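Local structure of geranyltranstransferase (IspA) (Helicobacter pylori, 3LLW) at residues 143-146 against 147-151; 169-173 against 174-178; 199-203 against 204-208. The protein probably acts as a magnesium-dependent prenyltransferase of the FPP/GGPP synthase family, joining isoprenoid diphosphates during isoprene biosynthesis. All blocks are in the same frame, centred on the assembly; numbering follows the deposited sequence.

Contact 1 (143-146 against 147-151); sequences HIIV and ELIKI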
# COMPACT_ATOMS: atom_id res chain seq x y z
N HIS A 143 -4.54 -11.93 -14.86
CA HIS A 143 -4.85 -12.82 -13.75
C HIS A 143 -3.62 -13.15 -12.89
O HIS A 143 -3.76 -13.38 -11.69
CB HIS A 143 -5.57 -14.10 -14.22
CG HIS A 143 -4.70 -15.06 -14.95
ND1 HIS A 143 -4.46 -14.97 -16.31
CD2 HIS A 143 -4.01 -16.15 -14.52
CE1 HIS A 143 -3.66 -15.96 -16.68
NE2 HIS A 143 -3.38 -16.69 -15.61
N ILE A 144 -2.43 -13.14 -13.50
CA ILE A 144 -1.19 -13.35 -12.76
C ILE A 144 -0.87 -12.13 -11.88
O ILE A 144 -0.52 -12.30 -10.70
CB ILE A 144 0.00 -13.74 -13.69
CG1 ILE A 144 -0.18 -15.18 -14.22
CG2 ILE A 144 1.37 -13.59 -12.97
CD1 ILE A 144 0.78 -15.56 -15.35
N ILE A 145 -1.03 -10.93 -12.43
CA ILE A 145 -0.80 -9.68 -11.66
C ILE A 145 -1.75 -9.57 -10.46
O ILE A 145 -1.34 -9.17 -9.36
CB ILE A 145 -0.86 -8.40 -12.56
CG1 ILE A 145 0.14 -8.49 -13.71
CG2 ILE A 145 -0.58 -7.13 -11.75
CD1 ILE A 145 1.55 -8.89 -13.32
N VAL A 146 -3.01 -9.98 -10.66
CA VAL A 146 -4.00 -9.96 -9.58
C VAL A 146 -3.59 -10.88 -8.43
O VAL A 146 -3.52 -10.42 -7.28
CB VAL A 146 -5.43 -10.22 -10.07
CG1 VAL A 146 -6.36 -10.61 -8.91
CG2 VAL A 146 -5.96 -8.98 -10.75
N GLU A 147 -3.28 -12.13 -8.75
CA GLU A 147 -2.74 -13.08 -7.76
C GLU A 147 -1.49 -12.60 -7.00
O GLU A 147 -1.39 -12.82 -5.81
CB GLU A 147 -2.47 -14.44 -8.40
CG GLU A 147 -3.63 -15.40 -8.27
CD GLU A 147 -4.15 -15.86 -9.62
OE1 GLU A 147 -3.40 -16.54 -10.35
OE2 GLU A 147 -5.32 -15.54 -9.94
N LEU A 148 -0.57 -11.94 -7.68
CA LEU A 148 0.68 -11.49 -7.06
C LEU A 148 0.37 -10.43 -6.04
O LEU A 148 0.90 -10.46 -4.93
CB LEU A 148 1.65 -10.95 -8.12
CG LEU A 148 2.27 -11.97 -9.08
CD1 LEU A 148 2.90 -11.29 -10.27
CD2 LEU A 148 3.25 -12.88 -8.40
N ILE A 149 -0.52 -9.51 -6.42
CA ILE A 149 -1.03 -8.47 -5.54
C ILE A 149 -1.79 -9.02 -4.33
O ILE A 149 -1.51 -8.56 -3.20
CB ILE A 149 -1.83 -7.41 -6.33
CG1 ILE A 149 -0.87 -6.63 -7.24
CG2 ILE A 149 -2.55 -6.45 -5.40
CD1 ILE A 149 -1.54 -5.62 -8.16
N LYS A 150 -2.68 -10.00 -4.55
CA LYS A 150 -3.35 -10.73 -3.46
C LYS A 150 -2.35 -11.30 -2.46
O LYS A 150 -2.56 -11.21 -1.24
CB LYS A 150 -4.15 -11.95 -3.98
CG LYS A 150 -5.38 -11.70 -4.82
CD LYS A 150 -6.18 -13.01 -4.93
CE LYS A 150 -7.24 -12.97 -6.00
NZ LYS A 150 -8.13 -14.15 -5.89
N ILE A 151 -1.29 -11.91 -2.98
CA ILE A 151 -0.25 -12.51 -2.14
C ILE A 151 0.53 -11.45 -1.33
O ILE A 151 0.61 -11.55 -0.11
CB ILE A 151 0.71 -13.39 -2.96
CG1 ILE A 151 -0.04 -14.63 -3.48
CG2 ILE A 151 1.91 -13.85 -2.10
CD1 ILE A 151 0.74 -15.41 -4.49

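Contact 2 (169-173 against 174-178); sequences CYFEN and TPLNL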
# COMPACT_ATOMS: atom_id res chain seq x y z
N CYS A 169 7.43 -4.24 18.40
CA CYS A 169 7.55 -2.92 19.02
C CYS A 169 6.88 -2.86 20.37
O CYS A 169 7.42 -2.28 21.31
CB CYS A 169 6.95 -1.83 18.13
SG CYS A 169 7.85 -1.68 16.60
N TYR A 170 5.69 -3.47 20.45
CA TYR A 170 4.90 -3.38 21.67
C TYR A 170 5.56 -4.12 22.82
O TYR A 170 5.57 -3.62 23.95
CB TYR A 170 3.45 -3.88 21.45
CG TYR A 170 2.57 -3.52 22.61
CD1 TYR A 170 1.90 -2.29 22.66
CD2 TYR A 170 2.43 -4.39 23.70
CE1 TYR A 170 1.12 -1.94 23.75
CE2 TYR A 170 1.66 -4.05 24.79
CZ TYR A 170 1.00 -2.83 24.81
OH TYR A 170 0.23 -2.51 25.89
N PHE A 171 6.11 -5.30 22.54
CA PHE A 171 6.72 -6.13 23.57
C PHE A 171 8.23 -6.05 23.59
O PHE A 171 8.90 -7.02 23.92
CB PHE A 171 6.27 -7.58 23.42
CG PHE A 171 4.79 -7.77 23.60
CD1 PHE A 171 4.23 -7.78 24.87
CD2 PHE A 171 3.96 -7.91 22.50
CE1 PHE A 171 2.87 -7.94 25.04
CE2 PHE A 171 2.59 -8.06 22.66
CZ PHE A 171 2.05 -8.08 23.92
N GLU A 172 8.76 -4.88 23.27
CA GLU A 172 10.20 -4.66 23.18
C GLU A 172 11.00 -5.12 24.42
O GLU A 172 11.99 -5.85 24.30
CB GLU A 172 10.50 -3.19 22.84
CG GLU A 172 11.89 -2.96 22.24
CD GLU A 172 12.19 -3.89 21.06
OE1 GLU A 172 11.63 -3.67 19.96
OE2 GLU A 172 12.98 -4.84 21.23
N ASN A 173 10.54 -4.72 25.60
CA ASN A 173 11.26 -5.05 26.83
C ASN A 173 10.57 -6.16 27.65
O ASN A 173 10.66 -6.17 28.88
CB ASN A 173 11.44 -3.79 27.67
CG ASN A 173 12.74 -3.80 28.46
OD1 ASN A 173 12.75 -4.12 29.65
ND2 ASN A 173 13.84 -3.45 27.79
N THR A 174 9.91 -7.08 26.98
CA THR A 174 9.04 -8.05 27.64
C THR A 174 9.35 -9.47 27.15
O THR A 174 9.34 -9.72 25.95
CB THR A 174 7.55 -7.69 27.41
OG1 THR A 174 7.20 -6.59 28.26
CG2 THR A 174 6.60 -8.87 27.70
N PRO A 175 9.65 -10.39 28.09
CA PRO A 175 9.90 -11.77 27.73
C PRO A 175 8.63 -12.41 27.17
O PRO A 175 7.54 -12.22 27.72
CB PRO A 175 10.27 -12.42 29.07
CG PRO A 175 9.66 -11.55 30.08
CD PRO A 175 9.75 -10.18 29.54
N LEU A 176 8.78 -13.12 26.07
CA LEU A 176 7.67 -13.83 25.44
C LEU A 176 7.89 -15.33 25.60
O LEU A 176 9.03 -15.77 25.66
CB LEU A 176 7.60 -13.46 23.95
CG LEU A 176 7.29 -12.00 23.61
CD1 LEU A 176 7.46 -11.78 22.14
CD2 LEU A 176 5.90 -11.56 24.05
N ASN A 177 6.81 -16.11 25.68
CA ASN A 177 6.97 -17.56 25.67
C ASN A 177 7.32 -18.03 24.26
O ASN A 177 7.28 -17.23 23.32
CB ASN A 177 5.76 -18.31 26.27
CG ASN A 177 4.47 -18.17 25.45
OD1 ASN A 177 4.47 -18.23 24.23
ND2 ASN A 177 3.35 -18.05 26.14
N LEU A 178 7.64 -19.31 24.13
CA LEU A 178 7.93 -19.96 22.85
C LEU A 178 6.87 -19.78 21.78
O LEU A 178 7.20 -19.46 20.64
CB LEU A 178 8.20 -21.46 23.04
CG LEU A 178 8.67 -22.23 21.80
CD1 LEU A 178 10.08 -21.80 21.44
CD2 LEU A 178 8.58 -23.75 21.99

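Contact 3 (199-203 against 204-208); sequences MGLVA and SGIKD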
# COMPACT_ATOMS: atom_id res chain seq x y z
N MET A 199 5.32 -16.12 -4.92
CA MET A 199 5.19 -15.09 -5.95
C MET A 199 6.09 -15.47 -7.12
O MET A 199 5.77 -15.14 -8.27
CB MET A 199 5.51 -13.67 -5.43
CG MET A 199 4.39 -12.94 -4.62
SD MET A 199 5.06 -11.50 -3.68
CE MET A 199 5.06 -10.33 -5.03
N GLY A 200 7.20 -16.17 -6.84
CA GLY A 200 8.00 -16.83 -7.90
C GLY A 200 7.23 -17.88 -8.72
O GLY A 200 7.37 -17.94 -9.95
N LEU A 201 6.44 -18.71 -8.05
CA LEU A 201 5.64 -19.76 -8.76
C LEU A 201 4.54 -19.13 -9.62
O LEU A 201 4.47 -19.37 -10.81
CB LEU A 201 5.03 -20.79 -7.78
CG LEU A 201 4.13 -21.89 -8.39
CD1 LEU A 201 4.86 -22.70 -9.47
CD2 LEU A 201 3.62 -22.83 -7.32
N VAL A 202 3.72 -18.30 -8.98
CA VAL A 202 2.67 -17.53 -9.64
C VAL A 202 3.17 -16.77 -10.88
O VAL A 202 2.60 -16.94 -11.97
CB VAL A 202 1.98 -16.58 -8.60
CG1 VAL A 202 1.13 -15.51 -9.28
CG2 VAL A 202 1.12 -17.39 -7.65
N ALA A 203 4.24 -15.99 -10.71
CA ALA A 203 4.84 -15.23 -11.83
C ALA A 203 5.36 -16.09 -12.99
O ALA A 203 5.37 -15.63 -14.13
CB ALA A 203 5.94 -14.30 -11.33
N SER A 204 5.79 -17.32 -12.70
CA SER A 204 6.27 -18.23 -13.75
C SER A 204 5.16 -18.75 -14.68
O SER A 204 5.45 -19.20 -15.79
CB SER A 204 7.04 -19.41 -13.16
OG SER A 204 6.16 -20.35 -12.57
N GLY A 205 3.92 -18.67 -14.23
CA GLY A 205 2.77 -19.09 -15.04
C GLY A 205 2.37 -20.55 -14.93
O GLY A 205 1.28 -20.92 -15.36
N ILE A 206 3.23 -21.39 -14.36
CA ILE A 206 2.92 -22.81 -14.22
C ILE A 206 1.92 -23.01 -13.07
O ILE A 206 1.96 -22.28 -12.07
CB ILE A 206 4.20 -23.75 -14.12
CG1 ILE A 206 4.37 -24.38 -12.73
CG2 ILE A 206 5.47 -23.03 -14.59
CD1 ILE A 206 5.19 -25.65 -12.73
N LYS A 207 1.01 -23.96 -13.24
CA LYS A 207 -0.00 -24.24 -12.23
C LYS A 207 0.24 -25.61 -11.60
O LYS A 207 0.03 -26.65 -12.23
CB LYS A 207 -1.42 -24.13 -12.82
CG LYS A 207 -1.64 -22.86 -13.63
CD LYS A 207 -3.05 -22.71 -14.15
CE LYS A 207 -3.10 -21.63 -15.24
NZ LYS A 207 -4.47 -21.13 -15.50
N ASP A 208 0.73 -25.59 -10.36
CA ASP A 208 0.92 -26.79 -9.56
C ASP A 208 0.56 -26.48 -8.12
O ASP A 208 1.32 -25.82 -7.39
CB ASP A 208 2.35 -27.34 -9.67
CG ASP A 208 2.52 -28.70 -8.98
OD1 ASP A 208 1.51 -29.42 -8.76
OD2 ASP A 208 3.66 -29.06 -8.66

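Contact 1 (143-146 against 147-151)
Lys150 N donates to Val146 O at 2.9 Å, in a nearly straight bond with an N-H...O angle of 169°, and the lysine side chain passes close to the same carbonyl. Lys150 CG lies 3.3 Å from Val146 O. Beyond CG the chain is extended and crosses over the valine at a slant, bringing Lys150 CE to 3.8 Å from Val146 CG1, so the aliphatic part of a charged residue packs on a buried one. Glu147, Leu148 and Ile149 repeat the i to i+4 backbone bond to His143, Ile144 and Ile145. Here is an ordinary alpha-helical stretch whose faces do different work: helix 142-156 belongs to the all-helical prenyl synthase fold, and the dimer partner lies against it. Ile145 packs on Val146 of the second subunit, Val146 and Ile149 pack on Ser136 of that subunit, and Leu148 turns to Met199 and Val202 of helix 178-204 in its own chain. Side chains a turn or so apart also touch along the helix. Ile145 has its CG2 anti to the backbone N, and this branch meets Ile149 CD1 at 4.0 Å. A bent second torsion (chi2 -49°) carries the other arm across to Leu148, with Ile145 CD1 to Leu148 CD1 at 4.1 Å. Ile144 instead runs alongside Leu148, both pointing the same way, and its CG2 touches Leu148 CD1 at 3.9 Å. Glu147, bent at chi2, folds its carboxylate back over the His143 carbonyl, where Glu147 OE2 sits 3.2 Å from His143 O, two acceptors close together, which is probably unfavourable; the off-staggered torsions make the carboxylate's position less certain. Glu147 OE1 lies at the edge of the His143 ring, near the ring plane, 4.2 Å from His143 CD2.

Contact 2 (169-173 against 174-178)
Thr174 closes a type I beta turn that begins at Phe171, the first residue to leave helical geometry after helix 161-170. Thr174 N donates to Phe171 O at 3.2 Å, with an N-H...O angle of 146°. The donor stands well above the carbonyl plane, and the same oxygen also accepts from Asn253 ND2, so two groups hold the turn's first carbonyl. With CG2 anti to its own backbone N, Thr174 presents that methyl to the phenylalanine at a slant, 3.8 Å from Phe171 CD1. Pro175 contributes little to the contact, its CD passing 4.2 Å from Asn173 O, but the chain through it is extended and carries the next residue back toward the aromatic. Leu176 accordingly approaches Phe171 at about a right angle. Leu176 CD2 reaches Phe171 CG at 4.0 Å and sits equally close to Phe171 CB, near the root of the ring. One ring face is occupied by the neighbouring Tyr170, with Tyr170 CD2 lying 3.6 Å above the plane of the Phe171 ring and over its centre. Phe32 of the second subunit meets both Phe171 and Leu176, which makes this partly exposed apolar cluster a piece of the dimer interface. Asn177 then takes the N-cap position of helix 178-204, where its OD1 accepts a hydrogen bond from Gln180 N.

Contact 3 (199-203 against 204-208)
Ser204 OG gives its hydrogen to Leu201 O at 2.6 Å, the shortest polar bond here, at the C-terminal end of helix 178-204, which stops at a glycine with positive phi. The serine side chain owes this bond to its first torsion (chi1 75°), which sets OG between the backbone N and the carbonyl carbon and turns the hydroxyl back toward the preceding helical turn. There it meets Leu201 O in the carbonyl plane, on a lone pair. The backbone N of Ser204 also reaches Leu201 O, but weakly, and makes a less bent bond to Gly200 O at 3.2 Å. Leu201 O thus takes one short hydroxyl bond and one weak amide bond from Ser204. Gly205 has a phi of 89°, a conformation that crowds a beta carbon against the preceding carbonyl oxygen; glycine has none. Gly205 N still binds Val202 O at 3.1 Å, from above the carbonyl plane, while the chain swings away into the link to helix 209-236. Leu201 joins the helix end to the loop. With CG anti to the backbone N (chi1 178°), the side chain starts away from the loop, yet its end comes back near it and lies among Leu63, Leu211, Phe212 and Leu215. Leu201 and Ile206 cross at about a right angle, CD1 of the leucine resting 3.7 Å from CG1 of the isoleucine. The first torsion of Ile206 lies far from a staggered value, so its conformation may be strained or less surely placed. The other leucine methyl, Leu201 CD2, approaches Asp208 O at 3.8 Å, right at the N-cap of the following helix.

Overall arrangement
Contacts 1 and 3 form one neighbourhood, their centres 10 Å apart: Ile144 CG2 lies 3.7 Å from Val202 O, and Ile151 CG2 lies 3.7 Å from Met199 CG. Contact 2 stands apart, its centre 34 Å from that of contact 1 and 37 Å from that of contact 3, on the opposite side of the chain's centre from contact 3. Helix 178-204 spans this gap, starting at contact 2 and ending at contact 3. Contacts 1 and 2 both touch the second subunit. Contact 2 alone approaches the magnesium-binding aspartates, which carry no metal in this chain, the side chain of Glu172 lying about 5 Å from that of Asp100 and about 6 Å from that of Asp94.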